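Local coordinates for protein putative rubredoxin reductase (Rhodopseudomonas palustris, PDB 3FG2) that probably acts as an FAD-dependent ferredoxin reductase, passing electrons from NADH to the ferredoxin that serves the cytochrome P450 CYP199A2, at residues A255-D260 and I270-D275; A277-V282 and M288-V293. All blocks are in the same frame, centred on the assembly; numbering follows the deposited sequence.

Contact 1. Residues A255-D260 and I270-D275. With FAD (flavin-adenine dinucleotide), chain B.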
loop_
_atom_site.group_PDB
_atom_site.type_symbol
_atom_site.label_atom_id
_atom_site.label_comp_id
_atom_site.label_asym_id
_atom_site.label_seq_id
_atom_site.Cartn_x
_atom_site.Cartn_y
_atom_site.Cartn_z
ATOM N N ALA A 255 -4.721 15.140 3.281
ATOM C CA ALA A 255 -3.876 14.039 2.838
ATOM C C ALA A 255 -4.827 12.851 2.643
ATOM O O ALA A 255 -4.708 11.823 3.307
ATOM C CB ALA A 255 -2.834 13.718 3.895
ATOM N N GLY A 256 -5.780 13.022 1.731
ATOM C CA GLY A 256 -6.772 12.004 1.444
ATOM C C GLY A 256 -8.144 12.657 1.401
ATOM O O GLY A 256 -8.287 13.830 1.764
ATOM N N ILE A 257 -9.150 11.918 0.937
ATOM C CA ILE A 257 -10.515 12.438 0.872
ATOM C C ILE A 257 -11.142 12.218 2.247
ATOM O O ILE A 257 -11.272 11.083 2.703
ATOM C CB ILE A 257 -11.350 11.689 -0.191
ATOM C CG1 ILE A 257 -10.594 11.660 -1.519
ATOM C CG2 ILE A 257 -12.709 12.375 -0.376
ATOM C CD1 ILE A 257 -11.315 10.904 -2.621
ATOM N N ILE A 258 -11.534 13.303 2.905
ATOM C CA ILE A 258 -12.108 13.214 4.243
ATOM C C ILE A 258 -13.477 12.546 4.314
ATOM O O ILE A 258 -14.384 12.864 3.545
ATOM C CB ILE A 258 -12.179 14.611 4.903
ATOM C CG1 ILE A 258 -10.757 15.133 5.149
ATOM C CG2 ILE A 258 -12.928 14.534 6.227
ATOM C CD1 ILE A 258 -10.695 16.592 5.583
ATOM N N VAL A 259 -13.596 11.608 5.254
ATOM C CA VAL A 259 -14.826 10.855 5.481
ATOM C C VAL A 259 -15.000 10.597 6.985
ATOM O O VAL A 259 -14.023 10.600 7.733
ATOM C CB VAL A 259 -14.797 9.498 4.717
ATOM C CG1 VAL A 259 -14.705 9.742 3.216
ATOM C CG2 VAL A 259 -13.618 8.661 5.180
ATOM N N ASP A 260 -16.241 10.386 7.427
ATOM C CA ASP A 260 -16.504 10.134 8.845
ATOM C C ASP A 260 -16.359 8.656 9.220
ATOM O O ASP A 260 -15.814 7.871 8.450
ATOM C CB ASP A 260 -17.905 10.633 9.241
ATOM C CG ASP A 260 -19.024 9.968 8.450
ATOM O OD1 ASP A 260 -18.797 8.889 7.852
ATOM O OD2 ASP A 260 -20.145 10.530 8.442
ATOM N N ILE A 270 -22.046 9.950 -1.501
ATOM C CA ILE A 270 -20.640 9.830 -1.873
ATOM C C ILE A 270 -19.731 9.331 -0.747
ATOM O O ILE A 270 -19.556 9.996 0.284
ATOM C CB ILE A 270 -20.074 11.172 -2.390
ATOM C CG1 ILE A 270 -20.854 11.624 -3.626
ATOM C CG2 ILE A 270 -18.599 11.009 -2.758
ATOM C CD1 ILE A 270 -20.283 12.861 -4.309
ATOM N N SER A 271 -19.146 8.157 -0.960
ATOM C CA SER A 271 -18.229 7.558 0.010
ATOM C C SER A 271 -16.822 7.478 -0.568
ATOM O O SER A 271 -16.635 7.530 -1.787
ATOM C CB SER A 271 -18.681 6.142 0.379
ATOM O OG SER A 271 -19.867 6.165 1.143
ATOM N N ALA A 272 -15.837 7.348 0.312
ATOM C CA ALA A 272 -14.441 7.216 -0.110
ATOM C C ALA A 272 -13.839 6.054 0.670
ATOM O O ALA A 272 -14.014 5.963 1.884
ATOM C CB ALA A 272 -13.673 8.498 0.175
ATOM N N ILE A 273 -13.140 5.164 -0.030
ATOM C CA ILE A 273 -12.530 4.001 0.603
ATOM C C ILE A 273 -11.134 3.706 0.048
ATOM O O ILE A 273 -10.806 4.078 -1.087
ATOM C CB ILE A 273 -13.384 2.731 0.380
ATOM C CG1 ILE A 273 -13.557 2.490 -1.122
ATOM C CG2 ILE A 273 -14.734 2.870 1.062
ATOM C CD1 ILE A 273 -14.262 1.206 -1.456
ATOM N N GLY A 274 -10.323 3.024 0.857
ATOM C CA GLY A 274 -8.987 2.656 0.428
ATOM C C GLY A 274 -7.898 3.683 0.660
ATOM O O GLY A 274 -7.997 4.541 1.530
ATOM N N ASP A 275 -6.843 3.585 -0.131
ATOM C CA ASP A 275 -5.717 4.495 -0.011
ATOM C C ASP A 275 -6.101 5.970 -0.118
ATOM O O ASP A 275 -5.442 6.820 0.476
ATOM C CB ASP A 275 -4.674 4.168 -1.078
ATOM C CG ASP A 275 -3.840 2.948 -0.732
ATOM O OD1 ASP A 275 -4.189 2.221 0.227
ATOM O OD2 ASP A 275 -2.829 2.716 -1.429
HETATM P PA FAD B . -5.423 0.917 -5.788
HETATM O O1A FAD B . -4.237 1.765 -6.078
HETATM O O2A FAD B . -5.334 -0.434 -5.783
HETATM O O5B FAD B . -6.272 1.222 -7.033
HETATM C C5B FAD B . -6.683 2.562 -7.451
HETATM C C4B FAD B . -7.234 2.361 -8.880
HETATM O O4B FAD B . -8.067 3.542 -9.191
HETATM C C3B FAD B . -6.177 2.293 -9.998
HETATM O O3B FAD B . -6.318 1.261 -10.922
HETATM C C2B FAD B . -6.208 3.695 -10.538
HETATM O O2B FAD B . -5.654 3.815 -11.812
HETATM C C1B FAD B . -7.684 3.959 -10.543
HETATM N N9A FAD B . -8.119 5.357 -10.593
HETATM C C8A FAD B . -7.518 6.433 -9.992
HETATM N N7A FAD B . -8.148 7.577 -10.229
HETATM C C5A FAD B . -9.209 7.242 -11.019
HETATM C C6A FAD B . -10.285 8.059 -11.625
HETATM N N6A FAD B . -10.398 9.359 -11.485
HETATM N N1A FAD B . -11.199 7.346 -12.376
HETATM C C2A FAD B . -11.120 5.985 -12.549
HETATM N N3A FAD B . -10.171 5.168 -12.032
HETATM C C4A FAD B . -9.234 5.844 -11.271
HETATM N N1 FAD B . -0.336 -3.786 0.784
HETATM C C2 FAD B . -0.254 -4.817 1.626
HETATM O O2 FAD B . -0.978 -4.907 2.571
HETATM N N3 FAD B . 0.697 -5.873 1.444
HETATM C C4 FAD B . 1.579 -5.877 0.376
HETATM O O4 FAD B . 2.370 -6.795 0.251
HETATM C C4X FAD B . 1.496 -4.755 -0.554
HETATM N N5 FAD B . 2.327 -4.708 -1.624
HETATM C C5X FAD B . 2.218 -3.637 -2.492
HETATM C C6 FAD B . 3.090 -3.611 -3.617
HETATM C C7 FAD B . 3.050 -2.588 -4.542
HETATM C C7M FAD B . 4.000 -2.609 -5.723
HETATM C C8 FAD B . 2.090 -1.491 -4.374
HETATM C C8M FAD B . 1.988 -0.339 -5.349
HETATM C C9 FAD B . 1.224 -1.503 -3.260
HETATM C C9A FAD B . 1.277 -2.563 -2.323
HETATM N N10 FAD B . 0.403 -2.648 -1.160
HETATM C C10 FAD B . 0.492 -3.703 -0.296
HETATM C "C1'" FAD B . -0.582 -1.554 -0.971
HETATM C "C2'" FAD B . -1.937 -1.920 -1.650
HETATM O "O2'" FAD B . -1.684 -2.217 -3.005
HETATM C "C3'" FAD B . -2.866 -0.731 -1.506
HETATM O "O3'" FAD B . -3.112 -0.484 -0.126
HETATM C "C4'" FAD B . -4.180 -1.014 -2.213
HETATM O "O4'" FAD B . -3.952 -1.278 -3.622
HETATM C "C5'" FAD B . -5.077 0.190 -2.057
HETATM O "O5'" FAD B . -6.411 -0.124 -2.840
HETATM P P FAD B . -7.137 0.992 -3.534
HETATM O O1P FAD B . -8.370 0.250 -4.124
HETATM O O2P FAD B . -7.440 2.078 -2.714
HETATM O O3P FAD B . -6.320 1.530 -4.626
#

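Contact 2. Residues A277-V282 and M288-V293. With FAD (flavin-adenine dinucleotide), chain B.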
loop_
_atom_site.group_PDB
_atom_site.type_symbol
_atom_site.label_atom_id
_atom_site.label_comp_id
_atom_site.label_asym_id
_atom_site.label_seq_id
_atom_site.Cartn_x
_atom_site.Cartn_y
_atom_site.Cartn_z
ATOM N N ALA A 277 -8.792 7.435 1.040
ATOM C CA ALA A 277 -9.598 7.911 2.160
ATOM C C ALA A 277 -8.897 8.272 3.474
ATOM O O ALA A 277 -8.072 7.512 3.989
ATOM C CB ALA A 277 -10.716 6.901 2.435
ATOM N N LEU A 278 -9.257 9.441 4.007
ATOM C CA LEU A 278 -8.732 9.954 5.275
ATOM C C LEU A 278 -9.940 9.862 6.218
ATOM O O LEU A 278 -10.690 10.827 6.397
ATOM C CB LEU A 278 -8.301 11.417 5.119
ATOM C CG LEU A 278 -7.285 11.991 6.111
ATOM C CD1 LEU A 278 -7.213 13.505 5.918
ATOM C CD2 LEU A 278 -7.669 11.653 7.551
ATOM N N PHE A 279 -10.115 8.689 6.814
ATOM C CA PHE A 279 -11.250 8.415 7.682
ATOM C C PHE A 279 -11.096 8.679 9.173
ATOM O O PHE A 279 -9.992 8.765 9.712
ATOM C CB PHE A 279 -11.667 6.959 7.496
ATOM C CG PHE A 279 -10.655 5.978 8.008
ATOM C CD1 PHE A 279 -10.828 5.363 9.244
ATOM C CD2 PHE A 279 -9.513 5.686 7.262
ATOM C CE1 PHE A 279 -9.870 4.462 9.735
ATOM C CE2 PHE A 279 -8.554 4.795 7.737
ATOM C CZ PHE A 279 -8.730 4.177 8.974
ATOM N N GLU A 280 -12.243 8.781 9.831
ATOM C CA GLU A 280 -12.307 9.001 11.261
ATOM C C GLU A 280 -12.284 7.615 11.901
ATOM O O GLU A 280 -13.123 6.780 11.582
ATOM C CB GLU A 280 -13.610 9.728 11.601
ATOM C CG GLU A 280 -13.816 9.987 13.084
ATOM C CD GLU A 280 -15.152 10.651 13.389
ATOM O OE1 GLU A 280 -15.463 10.814 14.591
ATOM O OE2 GLU A 280 -15.888 11.008 12.437
ATOM N N SER A 281 -11.323 7.373 12.788
ATOM C CA SER A 281 -11.192 6.076 13.460
ATOM C C SER A 281 -11.672 6.060 14.918
ATOM O O SER A 281 -11.003 6.597 15.807
ATOM C CB SER A 281 -9.729 5.616 13.415
ATOM O OG SER A 281 -9.528 4.446 14.194
ATOM N N VAL A 282 -12.821 5.432 15.162
ATOM C CA VAL A 282 -13.357 5.349 16.521
ATOM C C VAL A 282 -12.359 4.671 17.444
ATOM O O VAL A 282 -12.083 5.157 18.543
ATOM C CB VAL A 282 -14.681 4.532 16.598
ATOM C CG1 VAL A 282 -15.843 5.365 16.109
ATOM C CG2 VAL A 282 -14.550 3.248 15.781
ATOM N N MET A 288 -7.147 9.195 9.959
ATOM C CA MET A 288 -5.934 8.682 9.328
ATOM C C MET A 288 -6.194 8.097 7.951
ATOM O O MET A 288 -7.339 7.891 7.555
ATOM C CB MET A 288 -5.306 7.600 10.211
ATOM C CG MET A 288 -6.212 6.386 10.438
ATOM S SD MET A 288 -5.751 5.367 11.873
ATOM C CE MET A 288 -5.586 3.798 11.120
ATOM N N ARG A 289 -5.113 7.850 7.220
ATOM C CA ARG A 289 -5.184 7.251 5.895
ATOM C C ARG A 289 -4.293 6.020 5.998
ATOM O O ARG A 289 -3.174 6.117 6.475
ATOM C CB ARG A 289 -4.632 8.204 4.826
ATOM C CG ARG A 289 -4.848 7.711 3.392
ATOM C CD ARG A 289 -4.262 8.667 2.366
ATOM N NE ARG A 289 -2.800 8.634 2.360
ATOM C CZ ARG A 289 -2.075 7.733 1.703
ATOM N NH1 ARG A 289 -2.676 6.785 0.988
ATOM N NH2 ARG A 289 -0.748 7.771 1.767
ATOM N N VAL A 290 -4.780 4.865 5.573
ATOM C CA VAL A 290 -3.965 3.664 5.657
ATOM C C VAL A 290 -3.773 3.019 4.298
ATOM O O VAL A 290 -4.731 2.859 3.544
ATOM C CB VAL A 290 -4.592 2.639 6.621
ATOM C CG1 VAL A 290 -3.776 1.356 6.627
ATOM C CG2 VAL A 290 -4.654 3.229 8.023
ATOM N N GLU A 291 -2.528 2.655 3.987
ATOM C CA GLU A 291 -2.201 2.021 2.713
ATOM C C GLU A 291 -1.957 0.534 2.893
ATOM O O GLU A 291 -0.833 0.123 3.172
ATOM C CB GLU A 291 -0.929 2.606 2.100
ATOM C CG GLU A 291 -0.894 4.103 1.898
ATOM C CD GLU A 291 0.425 4.560 1.273
ATOM O OE1 GLU A 291 0.753 5.757 1.407
ATOM O OE2 GLU A 291 1.127 3.729 0.644
ATOM N N SER A 292 -2.991 -0.277 2.729
ATOM C CA SER A 292 -2.824 -1.712 2.855
ATOM C C SER A 292 -4.027 -2.421 2.245
ATOM O O SER A 292 -5.112 -1.854 2.150
ATOM C CB SER A 292 -2.666 -2.107 4.328
ATOM O OG SER A 292 -3.887 -1.965 5.036
ATOM N N VAL A 293 -3.822 -3.660 1.820
ATOM C CA VAL A 293 -4.889 -4.444 1.228
ATOM C C VAL A 293 -5.973 -4.636 2.265
ATOM O O VAL A 293 -7.166 -4.603 1.958
ATOM C CB VAL A 293 -4.367 -5.817 0.775
ATOM C CG1 VAL A 293 -5.522 -6.706 0.371
ATOM C CG2 VAL A 293 -3.390 -5.633 -0.374
HETATM P PA FAD B . -5.423 0.917 -5.788
HETATM O O1A FAD B . -4.237 1.765 -6.078
HETATM O O2A FAD B . -5.334 -0.434 -5.783
HETATM O O5B FAD B . -6.272 1.222 -7.033
HETATM C C5B FAD B . -6.683 2.562 -7.451
HETATM C C4B FAD B . -7.234 2.361 -8.880
HETATM O O4B FAD B . -8.067 3.542 -9.191
HETATM C C3B FAD B . -6.177 2.293 -9.998
HETATM O O3B FAD B . -6.318 1.261 -10.922
HETATM C C2B FAD B . -6.208 3.695 -10.538
HETATM O O2B FAD B . -5.654 3.815 -11.812
HETATM C C1B FAD B . -7.684 3.959 -10.543
HETATM N N9A FAD B . -8.119 5.357 -10.593
HETATM C C8A FAD B . -7.518 6.433 -9.992
HETATM N N7A FAD B . -8.148 7.577 -10.229
HETATM C C5A FAD B . -9.209 7.242 -11.019
HETATM C C6A FAD B . -10.285 8.059 -11.625
HETATM N N6A FAD B . -10.398 9.359 -11.485
HETATM N N1A FAD B . -11.199 7.346 -12.376
HETATM C C2A FAD B . -11.120 5.985 -12.549
HETATM N N3A FAD B . -10.171 5.168 -12.032
HETATM C C4A FAD B . -9.234 5.844 -11.271
HETATM N N1 FAD B . -0.336 -3.786 0.784
HETATM C C2 FAD B . -0.254 -4.817 1.626
HETATM O O2 FAD B . -0.978 -4.907 2.571
HETATM N N3 FAD B . 0.697 -5.873 1.444
HETATM C C4 FAD B . 1.579 -5.877 0.376
HETATM O O4 FAD B . 2.370 -6.795 0.251
HETATM C C4X FAD B . 1.496 -4.755 -0.554
HETATM N N5 FAD B . 2.327 -4.708 -1.624
HETATM C C5X FAD B . 2.218 -3.637 -2.492
HETATM C C6 FAD B . 3.090 -3.611 -3.617
HETATM C C7 FAD B . 3.050 -2.588 -4.542
HETATM C C7M FAD B . 4.000 -2.609 -5.723
HETATM C C8 FAD B . 2.090 -1.491 -4.374
HETATM C C8M FAD B . 1.988 -0.339 -5.349
HETATM C C9 FAD B . 1.224 -1.503 -3.260
HETATM C C9A FAD B . 1.277 -2.563 -2.323
HETATM N N10 FAD B . 0.403 -2.648 -1.160
HETATM C C10 FAD B . 0.492 -3.703 -0.296
HETATM C "C1'" FAD B . -0.582 -1.554 -0.971
HETATM C "C2'" FAD B . -1.937 -1.920 -1.650
HETATM O "O2'" FAD B . -1.684 -2.217 -3.005
HETATM C "C3'" FAD B . -2.866 -0.731 -1.506
HETATM O "O3'" FAD B . -3.112 -0.484 -0.126
HETATM C "C4'" FAD B . -4.180 -1.014 -2.213
HETATM O "O4'" FAD B . -3.952 -1.278 -3.622
HETATM C "C5'" FAD B . -5.077 0.190 -2.057
HETATM O "O5'" FAD B . -6.411 -0.124 -2.840
HETATM P P FAD B . -7.137 0.992 -3.534
HETATM O O1P FAD B . -8.370 0.250 -4.124
HETATM O O2P FAD B . -7.440 2.078 -2.714
HETATM O O3P FAD B . -6.320 1.530 -4.626
HETATM O O HOH W 1 -7.385 4.713 4.446
#

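Contact 1. Residues A255-D260 and I270-D275
Ala272 sits against Ile257 and Val259 where strand 270-272 packs on strand 257-259, and the contact between the two segments is purely apolar. Just before it, Ile270 and Ser271 join the strand to its neighbour 101-104, the first through its side chain on Leu102 and the second through a backbone hydrogen bond to the same residue. Ala272 then turns its methyl group toward the other segment. Val259 CG1 lies 3.4 Å from Ala272 CB, closer than usual for two carbons; a chi1 of -62° turns CG1 of the valine, rather than CG2, onto the alanine methyl. Ile257 adds a looser touch, its CB 4.0 Å from Ala272 CB. On the side away from strand 257-259, helix 293-306 receives the next two residues, Ile273 packing on Val303 and Gly274 N donating a hydrogen bond to Gln299 OE1. At Gly274 the chain swings to the cofactor: Gly274 CA is 3.5 Å from FAD O2P, a side chain would collide with that phosphate oxygen, and the backbone conformation would also press a CB against the preceding carbonyl. Asp275 grips FAD twice. Asp275 N donates to FAD O2P at 3.0 Å (151°), and Asp275 OD1 accepts a hydrogen bond from FAD O3' at 2.9 Å. A chi1 of -77° places the carboxylate on the side of the backbone N, lying along the ribityl chain, with Asp275 CG 3.3 Å from FAD C5'. Strand 270-272 edges the parallel five-strand sheet of the FAD domain, and Gly274-Asp275 after it fits the Gly-Asp motif by which flavoproteins of the pyridine nucleotide-disulphide oxidoreductase family hold the pyrophosphate and ribityl chain.

Contact 2. Residues A277-V282 and M288-V293
Phe279 and Met288 form an antiparallel hydrogen-bonded pair: Met288 N donates to Phe279 O at 2.9 Å, while the return bond from Phe279 N to Met288 O, 3.0 Å long, is bent and weak. The backbones run on close at Leu278 and Arg289, whose CG lies against Ala277 O, and separate only toward Ala277 and Val290. There one water bridges them, 2.9 Å from Ala277 O, to which it can donate, and 2.8 Å from Val290 N, from which it accepts. At the far end Val293 N donates an almost straight hydrogen bond (168°) to FAD O2 at 3.2 Å. Apolar contact gathers at the Phe279 ring, which a chi1 of 68° sets alongside the Met288 side chain. Phe279 CZ is 3.7 Å from Met288 CG, and Met288 SD stands 5.2 Å from the Phe279 ring centroid in an oblique Met-aromatic contact. Val290 CG2 meets the ring edge at Phe279 CE2, 4.2 Å away. Replacing Phe279 by an alanine would probably open a gap beside the Met288 and Val290 side chains and cost the sulfur its aromatic partner. Around the contact, helix 293-306 packs on the Phe279 ring through Asn295 and Gln299, Tyr314 meets that ring edge-to-face, and Phe320 of strand 319-324 touches Val290.

The two contacts follow one another along the chain, their centres about 8 Å apart, and both reach one small sheet, through strands 257-259 and 277-281. These strands are neighbours in it, and Leu278 N probably donates to Ile257 O at 2.9 Å. Beside the cofactor, Arg289 NH1 lies 2.8 Å from Asp275 O, a probable hydrogen bond, and Asp275 OD1 packs 3.2 Å from Glu291 CA. Both contacts touch FAD at successive points: contact 1 meets a phosphate oxygen and the ribityl O3', while contact 2 comes up to the same hydroxyl, Ser292 N being 2.9 Å from FAD O3', and goes on to the flavin pyrimidine at the start of helix 293-306.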